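Local coordinates for hydrolase (Rhizobium meliloti, PDB 5HOE), which acts as a carbohydrate acetylesterase, an octameric member of the GDSL-like (SGNH) hydrolase family that probably cleaves acetyl esters of sugars, at residues G29-K34 / L40-E45; H61-G66 / A93-L98; S68-S73 / S85-M90; V150-P155 / G180-L185. One frame throughout, in Å; residues are numbered along the deposited sequence.

Contact 1. Residues G29-K34 / L40-E45; sequences GWIPVK and LRYPYE
Ile-31 lays its CG1 methylene squarely over the ring of Tyr-42. The carbon stands 3.6 Å from the ring centroid and almost on the ring normal, a CH-pi contact with the face. Because CG1 of Ile-31 sits beside its own backbone N (chi1 -59°), the long branch is carried back across the partner segment, where CD1 reaches CB of Leu-40 at 4.1 Å. A branched aliphatic residue suits this place: one arm covers the ring while CG2 lies near the phenol end. There Pro-32 crosses the tyrosine at about a right angle, with its CD 3.3 Å from Tyr-42 OH. That hydroxyl is hydrogen-bonded to the carbonyl oxygen of Leu-210, so the ring is held at its far end as well as over its face.

Two backbone bonds set this packing. Tyr-42 N donates to Gly-29 O at 2.8 Å, and Ile-31 N to Leu-40 O at 3.2 Å. They flank the pair Trp-30 and Arg-41, whose side chains both point away. Gly-29 has positive phi (105°), where a CB would jam against the preceding carbonyl; it also lets Tyr-42 come close. Further out, Trp-30 stacks on His-209, while Arg-41 sends NE to the carbonyl oxygen of Trp-28 and its backbone N binds Tyr-143 OH of a second subunit. The arrangement is a single isolated beta bridge in the loop after helix 25-28, beside the probable Ser-25, His-209, Asp-206 triad of an SGNH hydrolase.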
loop_
_atom_site.group_PDB
_atom_site.type_symbol
_atom_site.label_atom_id
_atom_site.label_comp_id
_atom_site.label_asym_id
_atom_site.label_seq_id
_atom_site.Cartn_x
_atom_site.Cartn_y
_atom_site.Cartn_z
ATOM N N GLY A 29 -8.746 17.130 -28.517
ATOM C CA GLY A 29 -8.983 18.264 -29.398
ATOM C C GLY A 29 -8.875 19.601 -28.696
ATOM O O GLY A 29 -9.768 20.450 -28.810
ATOM N N TRP A 30 -7.764 19.805 -27.995
ATOM C CA TRP A 30 -7.483 21.057 -27.299
ATOM C C TRP A 30 -7.212 22.174 -28.309
ATOM O O TRP A 30 -6.251 22.107 -29.082
ATOM C CB TRP A 30 -6.255 20.848 -26.415
ATOM C CG TRP A 30 -5.791 22.035 -25.613
ATOM C CD1 TRP A 30 -5.213 23.161 -26.083
ATOM C CD2 TRP A 30 -5.824 22.163 -24.190
ATOM N NE1 TRP A 30 -4.904 24.009 -25.044
ATOM C CE2 TRP A 30 -5.277 23.418 -23.868
ATOM C CE3 TRP A 30 -6.294 21.344 -23.155
ATOM C CZ2 TRP A 30 -5.176 23.876 -22.553
ATOM C CZ3 TRP A 30 -6.209 21.800 -21.858
ATOM C CH2 TRP A 30 -5.650 23.055 -21.565
ATOM N N ILE A 31 -7.982 23.245 -28.233
ATOM C CA ILE A 31 -7.775 24.380 -29.134
ATOM C C ILE A 31 -6.673 25.264 -28.567
ATOM O O ILE A 31 -6.825 25.796 -27.464
ATOM C CB ILE A 31 -9.059 25.213 -29.299
ATOM C CG1 ILE A 31 -10.195 24.357 -29.854
ATOM C CG2 ILE A 31 -8.786 26.406 -30.242
ATOM C CD1 ILE A 31 -11.552 25.084 -29.870
ATOM N N PRO A 32 -5.569 25.476 -29.269
ATOM C CA PRO A 32 -4.535 26.350 -28.709
ATOM C C PRO A 32 -5.026 27.784 -28.614
ATOM O O PRO A 32 -5.682 28.288 -29.525
ATOM C CB PRO A 32 -3.366 26.207 -29.693
ATOM C CG PRO A 32 -3.958 25.685 -30.944
ATOM C CD PRO A 32 -5.223 24.961 -30.612
ATOM N N VAL A 33 -4.699 28.450 -27.497
ATOM C CA VAL A 33 -5.204 29.803 -27.252
ATOM C C VAL A 33 -4.145 30.675 -26.578
ATOM O O VAL A 33 -3.303 30.195 -25.812
ATOM C CB VAL A 33 -6.523 29.838 -26.437
ATOM C CG1 VAL A 33 -7.680 29.193 -27.210
ATOM C CG2 VAL A 33 -6.345 29.195 -25.065
ATOM N N LYS A 34 -4.234 31.985 -26.835
ATOM C CA LYS A 34 -3.194 32.908 -26.385
ATOM C C LYS A 34 -3.057 32.939 -24.866
ATOM O O LYS A 34 -1.947 33.118 -24.353
ATOM C CB LYS A 34 -3.460 34.319 -26.912
ATOM C CG LYS A 34 -4.676 35.021 -26.297
ATOM C CD LYS A 34 -4.571 36.544 -26.393
ATOM C CE LYS A 34 -4.628 37.049 -27.823
ATOM N NZ LYS A 34 -3.340 36.893 -28.568
ATOM N N LEU A 40 -11.343 25.512 -24.961
ATOM C CA LEU A 40 -12.481 24.757 -25.456
ATOM C C LEU A 40 -12.000 23.620 -26.349
ATOM O O LEU A 40 -10.822 23.535 -26.699
ATOM C CB LEU A 40 -13.399 25.677 -26.259
ATOM C CG LEU A 40 -13.988 26.857 -25.490
ATOM C CD1 LEU A 40 -14.601 27.846 -26.458
ATOM C CD2 LEU A 40 -15.043 26.394 -24.473
ATOM N N ARG A 41 -12.941 22.740 -26.699
ATOM C CA ARG A 41 -12.699 21.553 -27.512
ATOM C C ARG A 41 -13.081 21.814 -28.964
ATOM O O ARG A 41 -14.126 22.412 -29.245
ATOM C CB ARG A 41 -13.551 20.394 -26.985
ATOM C CG ARG A 41 -13.129 19.008 -27.483
ATOM C CD ARG A 41 -14.026 17.946 -26.881
ATOM N NE ARG A 41 -13.557 16.617 -27.231
ATOM C CZ ARG A 41 -14.177 15.495 -26.919
ATOM N NH1 ARG A 41 -15.316 15.535 -26.229
ATOM N NH2 ARG A 41 -13.639 14.329 -27.291
ATOM N N TYR A 42 -12.249 21.341 -29.887
ATOM C CA TYR A 42 -12.629 21.391 -31.293
ATOM C C TYR A 42 -13.904 20.574 -31.505
ATOM O O TYR A 42 -14.074 19.521 -30.887
ATOM C CB TYR A 42 -11.533 20.781 -32.178
ATOM C CG TYR A 42 -10.344 21.670 -32.449
ATOM C CD1 TYR A 42 -10.466 22.779 -33.273
ATOM C CD2 TYR A 42 -9.086 21.393 -31.910
ATOM C CE1 TYR A 42 -9.377 23.592 -33.535
ATOM C CE2 TYR A 42 -7.997 22.194 -32.183
ATOM C CZ TYR A 42 -8.144 23.289 -32.980
ATOM O OH TYR A 42 -7.051 24.102 -33.221
ATOM N N PRO A 43 -14.800 21.003 -32.389
ATOM C CA PRO A 43 -15.901 20.119 -32.784
ATOM C C PRO A 43 -15.368 18.887 -33.503
ATOM O O PRO A 43 -14.258 18.877 -34.033
ATOM C CB PRO A 43 -16.746 20.991 -33.715
ATOM C CG PRO A 43 -15.801 21.983 -34.256
ATOM C CD PRO A 43 -14.778 22.242 -33.184
ATOM N N TYR A 44 -16.194 17.835 -33.508
ATOM C CA TYR A 44 -15.768 16.528 -33.997
ATOM C C TYR A 44 -15.136 16.605 -35.380
ATOM O O TYR A 44 -14.098 15.978 -35.628
ATOM C CB TYR A 44 -16.977 15.601 -34.005
ATOM C CG TYR A 44 -16.715 14.182 -34.434
ATOM C CD1 TYR A 44 -15.801 13.378 -33.755
ATOM C CD2 TYR A 44 -17.380 13.640 -35.515
ATOM C CE1 TYR A 44 -15.572 12.078 -34.136
ATOM C CE2 TYR A 44 -17.169 12.318 -35.901
ATOM C CZ TYR A 44 -16.260 11.546 -35.207
ATOM O OH TYR A 44 -16.031 10.241 -35.570
ATOM N N GLU A 45 -15.733 17.376 -36.293
ATOM C CA GLU A 45 -15.225 17.408 -37.660
ATOM C C GLU A 45 -13.926 18.179 -37.802
ATOM O O GLU A 45 -13.344 18.167 -38.885
ATOM C CB GLU A 45 -16.281 17.942 -38.631
ATOM C CG GLU A 45 -17.515 17.047 -38.769
ATOM C CD GLU A 45 -17.199 15.600 -39.180
ATOM O OE1 GLU A 45 -16.082 15.307 -39.664
ATOM O OE2 GLU A 45 -18.085 14.738 -39.010
#

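Contact 2. Residues H61-G66 / A93-L98; sequences HIIEEG and ASHLPL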
loop_
_atom_site.group_PDB
_atom_site.type_symbol
_atom_site.label_atom_id
_atom_site.label_comp_id
_atom_site.label_asym_id
_atom_site.label_seq_id
_atom_site.Cartn_x
_atom_site.Cartn_y
_atom_site.Cartn_z
ATOM N N HIS A 61 -16.591 2.443 -37.392
ATOM C CA HIS A 61 -17.114 3.046 -36.178
ATOM C C HIS A 61 -15.930 3.498 -35.331
ATOM O O HIS A 61 -15.124 2.672 -34.889
ATOM C CB HIS A 61 -17.986 2.040 -35.429
ATOM C CG HIS A 61 -18.366 2.470 -34.049
ATOM N ND1 HIS A 61 -18.108 1.701 -32.935
ATOM C CD2 HIS A 61 -18.976 3.594 -33.599
ATOM C CE1 HIS A 61 -18.552 2.325 -31.858
ATOM N NE2 HIS A 61 -19.079 3.477 -32.232
ATOM N N ILE A 62 -15.823 4.801 -35.124
ATOM C CA ILE A 62 -14.700 5.409 -34.418
ATOM C C ILE A 62 -15.118 5.666 -32.980
ATOM O O ILE A 62 -16.173 6.262 -32.728
ATOM C CB ILE A 62 -14.237 6.706 -35.108
ATOM C CG1 ILE A 62 -13.208 6.397 -36.197
ATOM C CG2 ILE A 62 -13.570 7.677 -34.123
ATOM C CD1 ILE A 62 -13.724 5.592 -37.315
ATOM N N ILE A 63 -14.274 5.247 -32.040
ATOM C CA ILE A 63 -14.480 5.450 -30.611
ATOM C C ILE A 63 -13.367 6.366 -30.118
ATOM O O ILE A 63 -12.181 6.084 -30.333
ATOM C CB ILE A 63 -14.432 4.107 -29.866
ATOM C CG1 ILE A 63 -15.511 3.156 -30.393
ATOM C CG2 ILE A 63 -14.589 4.307 -28.363
ATOM C CD1 ILE A 63 -15.146 1.731 -30.269
ATOM N N GLU A 64 -13.744 7.484 -29.520
ATOM C CA GLU A 64 -12.783 8.462 -29.028
ATOM C C GLU A 64 -12.521 8.241 -27.544
ATOM O O GLU A 64 -13.460 8.220 -26.731
ATOM C CB GLU A 64 -13.325 9.870 -29.244
ATOM C CG GLU A 64 -13.625 10.194 -30.693
ATOM C CD GLU A 64 -14.104 11.613 -30.847
ATOM O OE1 GLU A 64 -15.299 11.879 -30.624
ATOM O OE2 GLU A 64 -13.272 12.468 -31.158
ATOM N N GLU A 65 -11.238 8.082 -27.194
ATOM C CA GLU A 65 -10.772 8.080 -25.800
ATOM C C GLU A 65 -9.536 8.980 -25.676
ATOM O O GLU A 65 -8.411 8.502 -25.477
ATOM C CB GLU A 65 -10.488 6.654 -25.309
ATOM C CG GLU A 65 -11.725 5.758 -25.198
ATOM C CD GLU A 65 -12.692 6.112 -24.093
ATOM O OE1 GLU A 65 -12.443 7.043 -23.312
ATOM O OE2 GLU A 65 -13.730 5.405 -24.001
ATOM N N GLY A 66 -9.760 10.291 -25.769
ATOM C CA GLY A 66 -8.710 11.279 -25.614
ATOM C C GLY A 66 -8.870 12.006 -24.287
ATOM O O GLY A 66 -9.959 12.451 -23.938
ATOM N N ALA A 93 -11.997 -3.453 -22.788
ATOM C CA ALA A 93 -13.053 -4.408 -22.472
ATOM C C ALA A 93 -14.420 -3.783 -22.672
ATOM O O ALA A 93 -15.378 -4.482 -23.023
ATOM C CB ALA A 93 -12.873 -4.930 -21.043
ATOM N N SER A 94 -14.516 -2.472 -22.477
ATOM C CA SER A 94 -15.762 -1.749 -22.675
ATOM C C SER A 94 -16.128 -1.607 -24.145
ATOM O O SER A 94 -17.300 -1.367 -24.459
ATOM C CB SER A 94 -15.659 -0.347 -22.084
ATOM O OG SER A 94 -15.393 -0.345 -20.706
ATOM N N HIS A 95 -15.155 -1.682 -25.048
ATOM C CA HIS A 95 -15.403 -1.364 -26.451
ATOM C C HIS A 95 -15.238 -2.532 -27.406
ATOM O O HIS A 95 -15.451 -2.345 -28.602
ATOM C CB HIS A 95 -14.555 -0.160 -26.876
ATOM C CG HIS A 95 -14.927 1.081 -26.139
ATOM N ND1 HIS A 95 -16.204 1.598 -26.154
ATOM C CD2 HIS A 95 -14.211 1.872 -25.308
ATOM C CE1 HIS A 95 -16.252 2.666 -25.377
ATOM N NE2 HIS A 95 -15.054 2.851 -24.852
ATOM N N LEU A 96 -14.964 -3.740 -26.916
ATOM C CA LEU A 96 -14.929 -4.905 -27.804
ATOM C C LEU A 96 -16.318 -5.090 -28.411
ATOM O O LEU A 96 -17.320 -4.770 -27.779
ATOM C CB LEU A 96 -14.483 -6.157 -27.059
ATOM C CG LEU A 96 -13.015 -6.252 -26.628
ATOM C CD1 LEU A 96 -12.732 -7.612 -26.013
ATOM C CD2 LEU A 96 -12.044 -6.011 -27.779
ATOM N N PRO A 97 -16.392 -5.591 -29.652
ATOM C CA PRO A 97 -15.291 -6.020 -30.520
ATOM C C PRO A 97 -14.557 -4.844 -31.164
ATOM O O PRO A 97 -15.204 -3.866 -31.566
ATOM C CB PRO A 97 -16.024 -6.845 -31.585
ATOM C CG PRO A 97 -17.328 -6.167 -31.722
ATOM C CD PRO A 97 -17.700 -5.830 -30.292
ATOM N N LEU A 98 -13.227 -4.932 -31.248
ATOM C CA LEU A 98 -12.396 -3.888 -31.834
ATOM C C LEU A 98 -11.507 -4.501 -32.900
ATOM O O LEU A 98 -10.884 -5.540 -32.667
ATOM C CB LEU A 98 -11.509 -3.214 -30.776
ATOM C CG LEU A 98 -12.195 -2.326 -29.732
ATOM C CD1 LEU A 98 -11.165 -1.905 -28.721
ATOM C CD2 LEU A 98 -12.844 -1.101 -30.386
#
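His-95, the last residue of helix 84-95, reaches strand 60-66 with both the face and the edge of its imidazole. Just before it, Ser-94 supplies CB to one face of that ring, 4.2 Å above the plane. The opposite face is covered by Ile-63, whose CG2 lies 3.7 Å from the centroid of the His-95 ring and practically on its normal, a CH-pi contact. Isoleucine suits this place because its second branch remains available for a partner further along the chain. The ring is thus held between the strand and its own helix. At its edge, NE2 of His-95 donates to OE2 of Glu-65 at 3.0 Å. This bond is bent (145° at the hydrogen): the carboxylate oxygen offers its anti lone pair, and it sits 23° out of the ring plane. Glu-65 is folded at chi2 (-70°), which turns its carboxylate toward the histidine.

In the alpha/beta/alpha sandwich of SGNH hydrolases this helix follows the edge strand 60-66 and packs on the sheet, and here the packing also meets a subunit interface. OE1 of Glu-65 is bonded to Tyr-87 OH and, weakly, to His-95 NE2 of a second subunit, and OE2 lies close to OE2 of Glu-65 of that second subunit. Two carboxylates so near each other would probably raise the affinity of one for a proton, and the histidine donors should ease the repulsion.

Beyond the helix, the cis peptide before Pro-97 helps to turn the chain back toward the sheet. Leu-98 then lays CD2 against CD1 of Ile-63 at 3.7 Å.

Contact 3. Residues S68-S73 / S85-M90; sequences SARTTS and STYLPM. With PO4 (phosphate ion), chain E.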
loop_
_atom_site.group_PDB
_atom_site.type_symbol
_atom_site.label_atom_id
_atom_site.label_comp_id
_atom_site.label_asym_id
_atom_site.label_seq_id
_atom_site.Cartn_x
_atom_site.Cartn_y
_atom_site.Cartn_z
ATOM N N SER A 68 -6.893 15.050 -22.023
ATOM C CA SER A 68 -5.830 16.035 -21.875
ATOM C C SER A 68 -4.892 15.651 -20.738
ATOM O O SER A 68 -5.327 15.166 -19.691
ATOM C CB SER A 68 -6.448 17.403 -21.601
ATOM O OG SER A 68 -7.200 17.821 -22.731
ATOM N N ALA A 69 -3.595 15.869 -20.960
ATOM C CA ALA A 69 -2.511 15.625 -19.998
ATOM C C ALA A 69 -2.194 14.147 -19.764
ATOM O O ALA A 69 -1.312 13.823 -18.930
ATOM C CB ALA A 69 -2.712 16.364 -18.668
ATOM N N ARG A 70 -2.821 13.240 -20.505
ATOM C CA ARG A 70 -2.576 11.806 -20.327
ATOM C C ARG A 70 -1.164 11.409 -20.731
ATOM O O ARG A 70 -0.637 11.852 -21.765
ATOM C CB ARG A 70 -3.582 10.988 -21.151
ATOM C CG ARG A 70 -3.363 9.473 -21.093
ATOM C CD ARG A 70 -4.411 8.752 -21.882
ATOM N NE ARG A 70 -5.587 8.455 -21.094
ATOM C CZ ARG A 70 -6.822 8.335 -21.578
ATOM N NH1 ARG A 70 -7.120 8.577 -22.853
ATOM N NH2 ARG A 70 -7.785 7.975 -20.763
ATOM N N THR A 71 -0.557 10.557 -19.902
ATOM C CA THR A 71 0.760 9.963 -20.137
ATOM C C THR A 71 0.618 8.507 -20.609
ATOM O O THR A 71 -0.438 7.881 -20.478
ATOM C CB THR A 71 1.566 9.949 -18.843
ATOM O OG1 THR A 71 0.991 8.998 -17.921
ATOM C CG2 THR A 71 1.644 11.333 -18.213
ATOM N N THR A 72 1.726 7.919 -21.068
ATOM C CA THR A 72 1.684 6.490 -21.398
ATOM C C THR A 72 1.430 5.634 -20.141
ATOM O O THR A 72 0.488 4.821 -20.089
ATOM C CB THR A 72 2.978 6.023 -22.098
ATOM O OG1 THR A 72 4.101 6.125 -21.216
ATOM C CG2 THR A 72 3.245 6.770 -23.395
ATOM N N SER A 73 2.270 5.812 -19.106
ATOM C CA SER A 73 2.298 4.883 -17.982
ATOM C C SER A 73 2.782 5.535 -16.704
ATOM O O SER A 73 3.329 4.844 -15.827
ATOM C CB SER A 73 3.201 3.694 -18.292
ATOM O OG SER A 73 4.520 4.109 -18.620
ATOM N N SER A 85 -2.030 3.782 -18.972
ATOM C CA SER A 85 -2.008 2.338 -18.788
ATOM C C SER A 85 -2.940 1.897 -17.650
ATOM O O SER A 85 -3.277 0.717 -17.565
ATOM C CB SER A 85 -0.570 1.865 -18.542
ATOM O OG SER A 85 -0.142 2.210 -17.226
ATOM N N THR A 86 -3.329 2.815 -16.755
ATOM C CA THR A 86 -4.306 2.465 -15.727
ATOM C C THR A 86 -5.707 2.275 -16.307
ATOM O O THR A 86 -6.474 1.446 -15.806
ATOM C CB THR A 86 -4.296 3.541 -14.636
ATOM O OG1 THR A 86 -2.989 3.615 -14.062
ATOM C CG2 THR A 86 -5.336 3.255 -13.537
ATOM N N TYR A 87 -6.063 3.055 -17.326
ATOM C CA TYR A 87 -7.402 3.102 -17.924
ATOM C C TYR A 87 -7.555 2.216 -19.159
ATOM O O TYR A 87 -8.671 1.761 -19.441
ATOM C CB TYR A 87 -7.680 4.565 -18.324
ATOM C CG TYR A 87 -9.021 4.991 -18.938
ATOM C CD1 TYR A 87 -9.265 4.915 -20.315
ATOM C CD2 TYR A 87 -10.011 5.557 -18.140
ATOM C CE1 TYR A 87 -10.478 5.352 -20.860
ATOM C CE2 TYR A 87 -11.204 5.997 -18.672
ATOM C CZ TYR A 87 -11.434 5.904 -20.028
ATOM O OH TYR A 87 -12.650 6.347 -20.533
ATOM N N LEU A 88 -6.482 1.959 -19.916
ATOM C CA LEU A 88 -6.644 1.273 -21.200
ATOM C C LEU A 88 -7.274 -0.115 -21.076
ATOM O O LEU A 88 -8.177 -0.427 -21.868
ATOM C CB LEU A 88 -5.322 1.275 -21.978
ATOM C CG LEU A 88 -5.371 0.681 -23.388
ATOM C CD1 LEU A 88 -6.349 1.427 -24.289
ATOM C CD2 LEU A 88 -3.995 0.699 -24.017
ATOM N N PRO A 89 -6.868 -0.989 -20.149
ATOM C CA PRO A 89 -7.535 -2.307 -20.085
ATOM C C PRO A 89 -9.038 -2.226 -19.897
ATOM O O PRO A 89 -9.782 -2.926 -20.596
ATOM C CB PRO A 89 -6.811 -3.022 -18.932
ATOM C CG PRO A 89 -5.437 -2.385 -18.938
ATOM C CD PRO A 89 -5.707 -0.921 -19.244
ATOM N N MET A 90 -9.506 -1.336 -19.020
ATOM C CA MET A 90 -10.945 -1.108 -18.854
ATOM C C MET A 90 -11.596 -0.596 -20.146
ATOM O O MET A 90 -12.708 -1.016 -20.514
ATOM C CB MET A 90 -11.163 -0.094 -17.709
ATOM C CG MET A 90 -10.868 -0.618 -16.305
ATOM S SD MET A 90 -11.200 0.571 -14.966
ATOM C CE MET A 90 -9.580 1.213 -14.553
HETATM P P PO4 E . -1.637 18.029 -23.253
HETATM O O1 PO4 E . -2.167 16.628 -23.367
HETATM O O2 PO4 E . -0.470 18.197 -24.190
HETATM O O3 PO4 E . -2.630 19.153 -23.413
HETATM O O4 PO4 E . -1.221 18.324 -21.849
HETATM O O HOH W 1 1.735 2.558 -14.498
#
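In the loop that joins strand 60-66 to helix 84-95, Arg-70 lies against Tyr-87 of the first turns of that helix. NH2 of Arg-70 sits 3.4 Å above the plane of the Tyr-87 ring, displaced toward the rim and nearest to CD1. The guanidinium is tilted 40° from the ring rather than laid flat on it. A bend at chi3 (-88°) turns the head of the otherwise extended arginine, whose NH1 binds the carbonyl oxygen of Gly-23; Tyr-87 OH has Glu-65 as partner.

Earlier in the same loop, Ala-69 N donates to O1 of a phosphate ion, probably from the crystallisation liquor, at 2.9 Å. Ser-25 N and Asn-108 ND2 bind it too, consistent with the SGNH oxyanion hole, where two backbone amides and an asparagine gather round the oxyanion of the tetrahedral intermediate. His-209 NE2, of the probable triad histidine, is a further partner.

Further along, Ser-85 N, in the first turn of the helix, makes a weak bond to Thr-72 O at 2.9 Å. One water donates to Ser-73 O at 3.1 Å and, weakly, to Ser-85 OG. Small serines let loop and helix approach here, and their hydroxyls have further partners: Asn-83 OD1 and Lys-127 NZ for Ser-85, Arg-116 NH1 for Ser-73.

Contact 4. Residues V150-P155 / G180-L185; sequences VVAPPP and GLYKAL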
loop_
_atom_site.group_PDB
_atom_site.type_symbol
_atom_site.label_atom_id
_atom_site.label_comp_id
_atom_site.label_asym_id
_atom_site.label_seq_id
_atom_site.Cartn_x
_atom_site.Cartn_y
_atom_site.Cartn_z
ATOM N N VAL A 150 0.655 2.252 -33.647
ATOM C CA VAL A 150 1.404 3.180 -32.803
ATOM C C VAL A 150 1.637 4.457 -33.603
ATOM O O VAL A 150 2.147 4.407 -34.727
ATOM C CB VAL A 150 2.747 2.555 -32.383
ATOM C CG1 VAL A 150 3.616 3.565 -31.640
ATOM C CG2 VAL A 150 2.511 1.309 -31.523
ATOM N N VAL A 151 1.290 5.605 -33.033
ATOM C CA VAL A 151 1.493 6.898 -33.685
ATOM C C VAL A 151 2.458 7.708 -32.848
ATOM O O VAL A 151 2.162 8.039 -31.690
ATOM C CB VAL A 151 0.171 7.662 -33.872
ATOM C CG1 VAL A 151 0.386 9.008 -34.574
ATOM C CG2 VAL A 151 -0.804 6.802 -34.664
ATOM N N ALA A 152 3.597 8.052 -33.432
ATOM C CA ALA A 152 4.482 8.981 -32.757
ATOM C C ALA A 152 3.928 10.390 -32.934
ATOM O O ALA A 152 3.620 10.795 -34.068
ATOM C CB ALA A 152 5.905 8.911 -33.321
ATOM N N PRO A 153 3.748 11.149 -31.857
ATOM C CA PRO A 153 3.233 12.512 -31.989
ATOM C C PRO A 153 4.261 13.411 -32.654
ATOM O O PRO A 153 5.461 13.092 -32.674
ATOM C CB PRO A 153 2.987 12.927 -30.529
ATOM C CG PRO A 153 4.015 12.134 -29.765
ATOM C CD PRO A 153 4.091 10.810 -30.465
ATOM N N PRO A 154 3.838 14.541 -33.223
ATOM C CA PRO A 154 4.815 15.466 -33.798
ATOM C C PRO A 154 5.654 16.085 -32.704
ATOM O O PRO A 154 5.194 16.239 -31.555
ATOM C CB PRO A 154 3.935 16.518 -34.500
ATOM C CG PRO A 154 2.674 16.531 -33.728
ATOM C CD PRO A 154 2.471 15.094 -33.228
ATOM N N PRO A 155 6.900 16.458 -32.995
ATOM C CA PRO A 155 7.740 17.087 -31.975
ATOM C C PRO A 155 7.140 18.385 -31.453
ATOM O O PRO A 155 6.417 19.089 -32.160
ATOM C CB PRO A 155 9.059 17.371 -32.719
ATOM C CG PRO A 155 9.081 16.459 -33.872
ATOM C CD PRO A 155 7.633 16.245 -34.259
ATOM N N GLY A 180 11.736 7.646 -33.955
ATOM C CA GLY A 180 12.640 6.529 -34.189
ATOM C C GLY A 180 12.450 5.385 -33.207
ATOM O O GLY A 180 12.474 4.210 -33.592
ATOM N N LEU A 181 12.269 5.710 -31.926
ATOM C CA LEU A 181 12.098 4.672 -30.919
ATOM C C LEU A 181 10.759 3.967 -31.064
ATOM O O LEU A 181 10.684 2.745 -30.869
ATOM C CB LEU A 181 12.233 5.275 -29.522
ATOM C CG LEU A 181 13.650 5.738 -29.175
ATOM C CD1 LEU A 181 13.681 6.635 -27.924
ATOM C CD2 LEU A 181 14.528 4.533 -28.994
ATOM N N TYR A 182 9.689 4.709 -31.403
ATOM C CA TYR A 182 8.395 4.055 -31.613
ATOM C C TYR A 182 8.419 3.151 -32.839
ATOM O O TYR A 182 7.743 2.118 -32.860
ATOM C CB TYR A 182 7.259 5.080 -31.767
ATOM C CG TYR A 182 6.793 5.789 -30.506
ATOM C CD1 TYR A 182 7.559 5.804 -29.342
ATOM C CD2 TYR A 182 5.559 6.430 -30.482
ATOM C CE1 TYR A 182 7.105 6.469 -28.194
ATOM C CE2 TYR A 182 5.107 7.093 -29.347
ATOM C CZ TYR A 182 5.888 7.116 -28.214
ATOM O OH TYR A 182 5.395 7.766 -27.099
ATOM N N LYS A 183 9.171 3.532 -33.873
ATOM C CA LYS A 183 9.296 2.674 -35.053
ATOM C C LYS A 183 9.987 1.369 -34.674
ATOM O O LYS A 183 9.551 0.281 -35.066
ATOM C CB LYS A 183 10.101 3.396 -36.142
ATOM C CG LYS A 183 10.343 2.565 -37.416
ATOM C CD LYS A 183 9.104 2.426 -38.227
ATOM C CE LYS A 183 9.313 1.475 -39.406
ATOM N NZ LYS A 183 8.024 1.179 -40.081
ATOM N N ALA A 184 11.061 1.465 -33.885
ATOM C CA ALA A 184 11.774 0.278 -33.421
ATOM C C ALA A 184 10.882 -0.605 -32.548
ATOM O O ALA A 184 10.887 -1.835 -32.680
ATOM C CB ALA A 184 13.014 0.716 -32.649
ATOM N N LEU A 185 10.099 0.011 -31.659
ATOM C CA LEU A 185 9.168 -0.730 -30.813
ATOM C C LEU A 185 8.131 -1.463 -31.649
ATOM O O LEU A 185 7.856 -2.650 -31.424
ATOM C CB LEU A 185 8.463 0.254 -29.885
ATOM C CG LEU A 185 7.214 -0.259 -29.139
ATOM C CD1 LEU A 185 7.600 -1.213 -28.018
ATOM C CD2 LEU A 185 6.405 0.893 -28.590
#
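Tyr-182 carries this contact between helix 171-189 and the end of strand 147-152, within a beta-alpha-beta crossover. The chain leaves the strand, passes through a long connection that includes helix 171-189 and returns as strand 192-195, parallel to the first and next to it in the sheet of the alpha/beta fold. As such a crossover requires, helix and strand run nearly antiparallel: their short axes make 166° and approach to 8.3 Å.

Apolar contacts make up most of it. CG1 of Val-150 meets CD2 of Tyr-182 at 3.7 Å, the two side chains crossing at about a right angle. That branch of the valine lies opposite its backbone N (chi1 173°), which directs it at the root of the tyrosine. Ala-152 presents little more than backbone: its CA is 3.6 Å from the same CD2, and its CB 3.8 Å. Its smallness suits the point where the two backbones come nearest. Pro-153, just past the strand, brings CD to CE2 of Tyr-182 at 4.0 Å, again across the side chain. Phe-193 of the neighbouring strand and Ile-121 and Met-125 of helix 118-133 also touch this buried side chain.

Polar contacts are few. The carbonyl oxygen of Val-151 lies in the plane of the tyrosine ring at its edge, 3.9 Å from CE2, where the ring hydrogens carry slight positive charge. An aromatic residue with a polar end suits a site that is apolar along its length and polar at its tip: the buried OH of Tyr-182 is hydrogen-bonded to the carbonyl oxygen of Leu-105.

From the N terminus, contact 1 comes first and closes a short loop between helices 25-28 and 48-56 before the other three begin. Contact 2 then ties edge strand 60-66 to the end of helix 84-95, and contact 3 nests inside that larger loop, joining its start to the same helix; the two touch. Trp-30 of contact 1 packs on Ser-68 of contact 3, and Tyr-44 on strand 60-66 of contact 2. Contact 4 follows in series, binding strand 147-152 to helix 171-189; it reaches the same sheet as contact 2, on the opposite side of the chain's centre. No contacts cross. Contacts 1, 2 and 3 all touch the second subunit.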